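Local atomic coordinates of major allergen Api g 1, isoallergen 1 (Apium graveolens, PDB entry 2BK0), a protein that belongs to the Bet v 1-related pathogenesis-related proteins of plant defence, is a major celery allergen, and may bind plant hormones such as abscisic acid. Residues Glu77-Val85 / Ser97-Val105. Residues are numbered along the deposited sequence; the frame is centred on the assembly and turned at random.
Sequences EALTFDYSV and SIENHVVLV
Tyr83 leans across the neighbouring strand and lays its ring over Asn100. With chi1 at 69°, CG tucks between the backbone N and C, and this swings the ring there. From CB the ring leaves through CG; on one branch CD2 and CE2 pass over Asn100 CB, while on the other CE1 lies near the Asn100 amide group, the two planes inclined to each other. CZ also lies over Asn100 CB before the ring ends in the hydroxyl. Asn100 CB stands 3.9 Å from the ring centroid, 14° off the normal, a CH-pi contact. At the ring edge CE2 meets Val102 CG1 at 4.0 Å, and the same methyl packs against Phe81 CD2 at 3.6 Å, so a compact branched residue fills the angle between two aromatic ones. Further along this face, Val85 and Ile98 run side by side, CG2 to CD1.

The two strands form an antiparallel hairpin in the curved seven-stranded sheet of the Bet v 1 fold. The face bearing Phe81, Tyr83 and Val102 looks inward: Phe81, Leu79 and Leu104 all touch helix 16-25. Backbone bonds pair Phe81 with Val102, Tyr83 with Asn100 and Val85 with Ile98, and Leu104 N reaches Leu79 O at 3.0 Å, almost straight. Opposite Asn75 the chain fits in two residues, Leu79 and Thr80, as a G1 beta bulge; Leu79, its first residue, takes a positive phi.

On the opposite face Asp82, His101 and Glu99, polar or charged and only partly exposed, join in a chain of bonds. Asp82 OD1 lies 2.7 Å from His101 ND1, a weak bond bent to 120°. The other ring nitrogen, His101 NE2, gives a straighter bond of 2.6 Å to Glu99 OE1, while Glu99 OE2 bonds to His121 on strand 112-122.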
ATOM      1  N   GLU A  77      -4.809  15.499   8.712  1.00 22.97           N
ATOM      2  CA  GLU A  77      -6.118  16.132   8.827  1.00 22.98           C
ATOM      3  C   GLU A  77      -7.094  15.668   7.749  1.00 22.82           C
ATOM      4  O   GLU A  77      -8.309  15.710   7.951  1.00 22.84           O
ATOM      5  CB  GLU A  77      -5.997  17.663   8.773  1.00 23.14           C
ATOM      6  CG  GLU A  77      -5.336  18.293  10.001  1.00 23.76           C
ATOM      7  CD  GLU A  77      -3.906  18.754   9.744  1.00 24.74           C
ATOM      8  OE1 GLU A  77      -3.145  18.025   9.063  1.00 25.23           O
ATOM      9  OE2 GLU A  77      -3.546  19.850  10.227  1.00 25.36           O
ATOM     10  N   ALA A  78      -6.575  15.238   6.605  1.00 22.58           N
ATOM     11  CA  ALA A  78      -7.435  14.815   5.516  1.00 22.47           C
ATOM     12  C   ALA A  78      -7.601  13.296   5.470  1.00 22.33           C
ATOM     13  O   ALA A  78      -8.511  12.793   4.818  1.00 22.17           O
ATOM     14  CB  ALA A  78      -6.907  15.347   4.208  1.00 22.43           C
ATOM     15  N   LEU A  79      -6.750  12.576   6.194  1.00 22.29           N
ATOM     16  CA  LEU A  79      -6.714  11.114   6.137  1.00 22.38           C
ATOM     17  C   LEU A  79      -6.392  10.656   4.723  1.00 22.46           C
ATOM     18  O   LEU A  79      -7.063   9.798   4.153  1.00 22.43           O
ATOM     19  CB  LEU A  79      -8.032  10.501   6.632  1.00 22.34           C
ATOM     20  CG  LEU A  79      -8.558  10.986   7.979  1.00 21.90           C
ATOM     21  CD1 LEU A  79      -9.858  10.284   8.262  1.00 22.08           C
ATOM     22  CD2 LEU A  79      -7.562  10.724   9.088  1.00 21.51           C
ATOM     23  N   THR A  80      -5.341  11.251   4.182  1.00 22.66           N
ATOM     24  CA  THR A  80      -4.933  11.060   2.806  1.00 22.87           C
ATOM     25  C   THR A  80      -3.474  10.662   2.796  1.00 23.08           C
ATOM     26  O   THR A  80      -2.680  11.146   3.601  1.00 23.25           O
ATOM     27  CB  THR A  80      -5.133  12.359   2.018  1.00 22.84           C
ATOM     28  OG1 THR A  80      -6.461  12.371   1.497  1.00 22.71           O
ATOM     29  CG2 THR A  80      -4.141  12.498   0.856  1.00 23.24           C
ATOM     30  N   PHE A  81      -3.119   9.789   1.868  1.00 23.35           N
ATOM     31  CA  PHE A  81      -1.776   9.243   1.814  1.00 23.42           C
ATOM     32  C   PHE A  81      -1.438   8.942   0.361  1.00 23.58           C
ATOM     33  O   PHE A  81      -2.229   8.328  -0.356  1.00 23.68           O
ATOM     34  CB  PHE A  81      -1.716   7.991   2.691  1.00 23.56           C
ATOM     35  CG  PHE A  81      -0.407   7.292   2.670  1.00 23.44           C
ATOM     36  CD1 PHE A  81       0.771   7.984   2.920  1.00 23.72           C
ATOM     37  CD2 PHE A  81      -0.347   5.923   2.435  1.00 23.81           C
ATOM     38  CE1 PHE A  81       1.996   7.327   2.916  1.00 23.88           C
ATOM     39  CE2 PHE A  81       0.877   5.248   2.427  1.00 23.88           C
ATOM     40  CZ  PHE A  81       2.051   5.952   2.666  1.00 23.93           C
ATOM     41  N   ASP A  82      -0.276   9.412  -0.078  1.00 23.68           N
ATOM     42  CA  ASP A  82       0.159   9.250  -1.460  1.00 23.63           C
ATOM     43  C   ASP A  82       1.545   8.626  -1.479  1.00 23.54           C
ATOM     44  O   ASP A  82       2.453   9.092  -0.790  1.00 23.47           O
ATOM     45  CB  ASP A  82       0.164  10.609  -2.154  1.00 23.72           C
ATOM     46  CG  ASP A  82      -1.186  11.298  -2.072  1.00 24.28           C
ATOM     47  OD1 ASP A  82      -2.109  10.869  -2.799  1.00 24.87           O
ATOM     48  OD2 ASP A  82      -1.330  12.254  -1.267  1.00 25.12           O
ATOM     49  N   TYR A  83       1.688   7.550  -2.244  1.00 23.55           N
ATOM     50  CA  TYR A  83       2.981   6.888  -2.408  1.00 23.57           C
ATOM     51  C   TYR A  83       3.119   6.233  -3.782  1.00 23.48           C
ATOM     52  O   TYR A  83       2.136   5.744  -4.352  1.00 23.47           O
ATOM     53  CB  TYR A  83       3.215   5.855  -1.297  1.00 23.85           C
ATOM     54  CG  TYR A  83       2.333   4.632  -1.369  1.00 23.98           C
ATOM     55  CD1 TYR A  83       2.798   3.444  -1.933  1.00 24.08           C
ATOM     56  CD2 TYR A  83       1.037   4.661  -0.864  1.00 24.21           C
ATOM     57  CE1 TYR A  83       1.989   2.316  -1.997  1.00 24.13           C
ATOM     58  CE2 TYR A  83       0.219   3.542  -0.921  1.00 24.23           C
ATOM     59  CZ  TYR A  83       0.697   2.373  -1.488  1.00 24.32           C
ATOM     60  OH  TYR A  83      -0.122   1.268  -1.536  1.00 24.45           O
ATOM     61  N   SER A  84       4.348   6.241  -4.300  1.00 23.26           N
ATOM     62  CA  SER A  84       4.659   5.648  -5.597  1.00 23.08           C
ATOM     63  C   SER A  84       5.627   4.476  -5.452  1.00 22.94           C
ATOM     64  O   SER A  84       6.514   4.497  -4.601  1.00 22.92           O
ATOM     65  CB  SER A  84       5.292   6.691  -6.535  1.00 23.07           C
ATOM     66  OG  SER A  84       4.441   7.800  -6.751  1.00 22.85           O
ATOM     67  N   VAL A  85       5.458   3.461  -6.294  1.00 22.80           N
ATOM     68  CA  VAL A  85       6.491   2.440  -6.487  1.00 22.66           C
ATOM     69  C   VAL A  85       7.415   2.913  -7.604  1.00 22.49           C
ATOM     70  O   VAL A  85       6.984   3.101  -8.738  1.00 22.36           O
ATOM     71  CB  VAL A  85       5.909   1.070  -6.868  1.00 22.66           C
ATOM     72  CG1 VAL A  85       7.009  -0.001  -6.849  1.00 22.54           C
ATOM     73  CG2 VAL A  85       4.759   0.696  -5.924  1.00 22.72           C
ATOM     74  N   SER A  97       6.402   3.327 -13.310  1.00 23.19           N
ATOM     75  CA  SER A  97       6.066   3.545 -11.892  1.00 23.03           C
ATOM     76  C   SER A  97       4.592   3.280 -11.593  1.00 22.86           C
ATOM     77  O   SER A  97       3.760   3.256 -12.500  1.00 22.83           O
ATOM     78  CB  SER A  97       6.430   4.971 -11.447  1.00 22.97           C
ATOM     79  OG  SER A  97       5.546   5.930 -11.990  1.00 22.80           O
ATOM     80  N   ILE A  98       4.284   3.082 -10.313  1.00 22.67           N
ATOM     81  CA  ILE A  98       2.900   2.918  -9.861  1.00 22.64           C
ATOM     82  C   ILE A  98       2.523   4.056  -8.910  1.00 22.59           C
ATOM     83  O   ILE A  98       3.034   4.131  -7.792  1.00 22.60           O
ATOM     84  CB  ILE A  98       2.670   1.566  -9.138  1.00 22.61           C
ATOM     85  CG1 ILE A  98       3.283   0.413  -9.940  1.00 22.52           C
ATOM     86  CG2 ILE A  98       1.168   1.344  -8.911  1.00 22.58           C
ATOM     87  CD1 ILE A  98       3.345  -0.905  -9.187  1.00 22.51           C
ATOM     88  N   GLU A  99       1.621   4.926  -9.355  1.00 22.48           N
ATOM     89  CA  GLU A  99       1.187   6.077  -8.566  1.00 22.46           C
ATOM     90  C   GLU A  99      -0.077   5.734  -7.764  1.00 22.50           C
ATOM     91  O   GLU A  99      -1.154   5.524  -8.331  1.00 22.38           O
ATOM     92  CB  GLU A  99       0.960   7.284  -9.481  1.00 22.38           C
ATOM     93  CG  GLU A  99       0.140   8.402  -8.870  1.00 22.30           C
ATOM     94  CD  GLU A  99      -0.180   9.487  -9.857  1.00 22.20           C
ATOM     95  OE1 GLU A  99      -1.089  10.293  -9.568  1.00 22.09           O
ATOM     96  OE2 GLU A  99       0.469   9.527 -10.922  1.00 21.90           O
ATOM     97  N   ASN A 100       0.064   5.687  -6.442  1.00 22.64           N
ATOM     98  CA  ASN A 100      -1.037   5.314  -5.560  1.00 22.72           C
ATOM     99  C   ASN A 100      -1.528   6.486  -4.733  1.00 22.74           C
ATOM    100  O   ASN A 100      -0.744   7.340  -4.330  1.00 22.90           O
ATOM    101  CB  ASN A 100      -0.615   4.171  -4.639  1.00 22.82           C
ATOM    102  CG  ASN A 100      -0.124   2.965  -5.407  1.00 22.99           C
ATOM    103  OD1 ASN A 100       1.080   2.716  -5.507  1.00 23.28           O
ATOM    104  ND2 ASN A 100      -1.058   2.220  -5.975  1.00 23.23           N
ATOM    105  N   HIS A 101      -2.834   6.522  -4.502  1.00 22.70           N
ATOM    106  CA  HIS A 101      -3.449   7.526  -3.653  1.00 22.70           C
ATOM    107  C   HIS A 101      -4.467   6.814  -2.774  1.00 22.70           C
ATOM    108  O   HIS A 101      -5.365   6.159  -3.290  1.00 22.81           O
ATOM    109  CB  HIS A 101      -4.159   8.575  -4.502  1.00 22.66           C
ATOM    110  CG  HIS A 101      -3.276   9.255  -5.501  1.00 22.77           C
ATOM    111  ND1 HIS A 101      -2.840  10.554  -5.343  1.00 23.03           N
ATOM    112  CD2 HIS A 101      -2.765   8.829  -6.681  1.00 22.86           C
ATOM    113  CE1 HIS A 101      -2.092  10.894  -6.379  1.00 22.98           C
ATOM    114  NE2 HIS A 101      -2.033   9.866  -7.206  1.00 22.70           N
ATOM    115  N   VAL A 102      -4.329   6.926  -1.460  1.00 22.70           N
ATOM    116  CA  VAL A 102      -5.302   6.316  -0.548  1.00 22.74           C
ATOM    117  C   VAL A 102      -6.088   7.393   0.189  1.00 22.75           C
ATOM    118  O   VAL A 102      -5.545   8.438   0.555  1.00 22.80           O
ATOM    119  CB  VAL A 102      -4.664   5.252   0.427  1.00 22.75           C
ATOM    120  CG1 VAL A 102      -3.152   5.227   0.321  1.00 22.74           C
ATOM    121  CG2 VAL A 102      -5.119   5.441   1.884  1.00 22.57           C
ATOM    122  N   VAL A 103      -7.376   7.122   0.379  1.00 22.71           N
ATOM    123  CA  VAL A 103      -8.287   8.045   1.034  1.00 22.69           C
ATOM    124  C   VAL A 103      -9.104   7.280   2.050  1.00 22.63           C
ATOM    125  O   VAL A 103      -9.727   6.278   1.710  1.00 22.61           O
ATOM    126  CB  VAL A 103      -9.260   8.656   0.014  1.00 22.80           C
ATOM    127  CG1 VAL A 103     -10.254   9.589   0.691  1.00 23.02           C
ATOM    128  CG2 VAL A 103      -8.499   9.400  -1.078  1.00 23.08           C
ATOM    129  N   LEU A 104      -9.091   7.744   3.295  1.00 22.59           N
ATOM    130  CA  LEU A 104      -9.983   7.215   4.331  1.00 22.53           C
ATOM    131  C   LEU A 104     -11.191   8.138   4.470  1.00 22.36           C
ATOM    132  O   LEU A 104     -11.077   9.354   4.361  1.00 22.36           O
ATOM    133  CB  LEU A 104      -9.264   7.075   5.681  1.00 22.69           C
ATOM    134  CG  LEU A 104      -8.395   5.830   5.927  1.00 23.39           C
ATOM    135  CD1 LEU A 104      -9.262   4.584   6.149  1.00 24.07           C
ATOM    136  CD2 LEU A 104      -7.397   5.599   4.794  1.00 23.60           C
ATOM    137  N   VAL A 105     -12.352   7.540   4.698  1.00 22.14           N
ATOM    138  CA  VAL A 105     -13.597   8.267   4.863  1.00 21.83           C
ATOM    139  C   VAL A 105     -14.345   7.608   6.007  1.00 21.53           C
ATOM    140  O   VAL A 105     -14.473   6.388   6.030  1.00 21.45           O
ATOM    141  CB  VAL A 105     -14.437   8.200   3.564  1.00 21.88           C
ATOM    142  CG1 VAL A 105     -15.861   8.643   3.793  1.00 22.06           C
ATOM    143  CG2 VAL A 105     -13.812   9.063   2.474  1.00 22.02           C
TER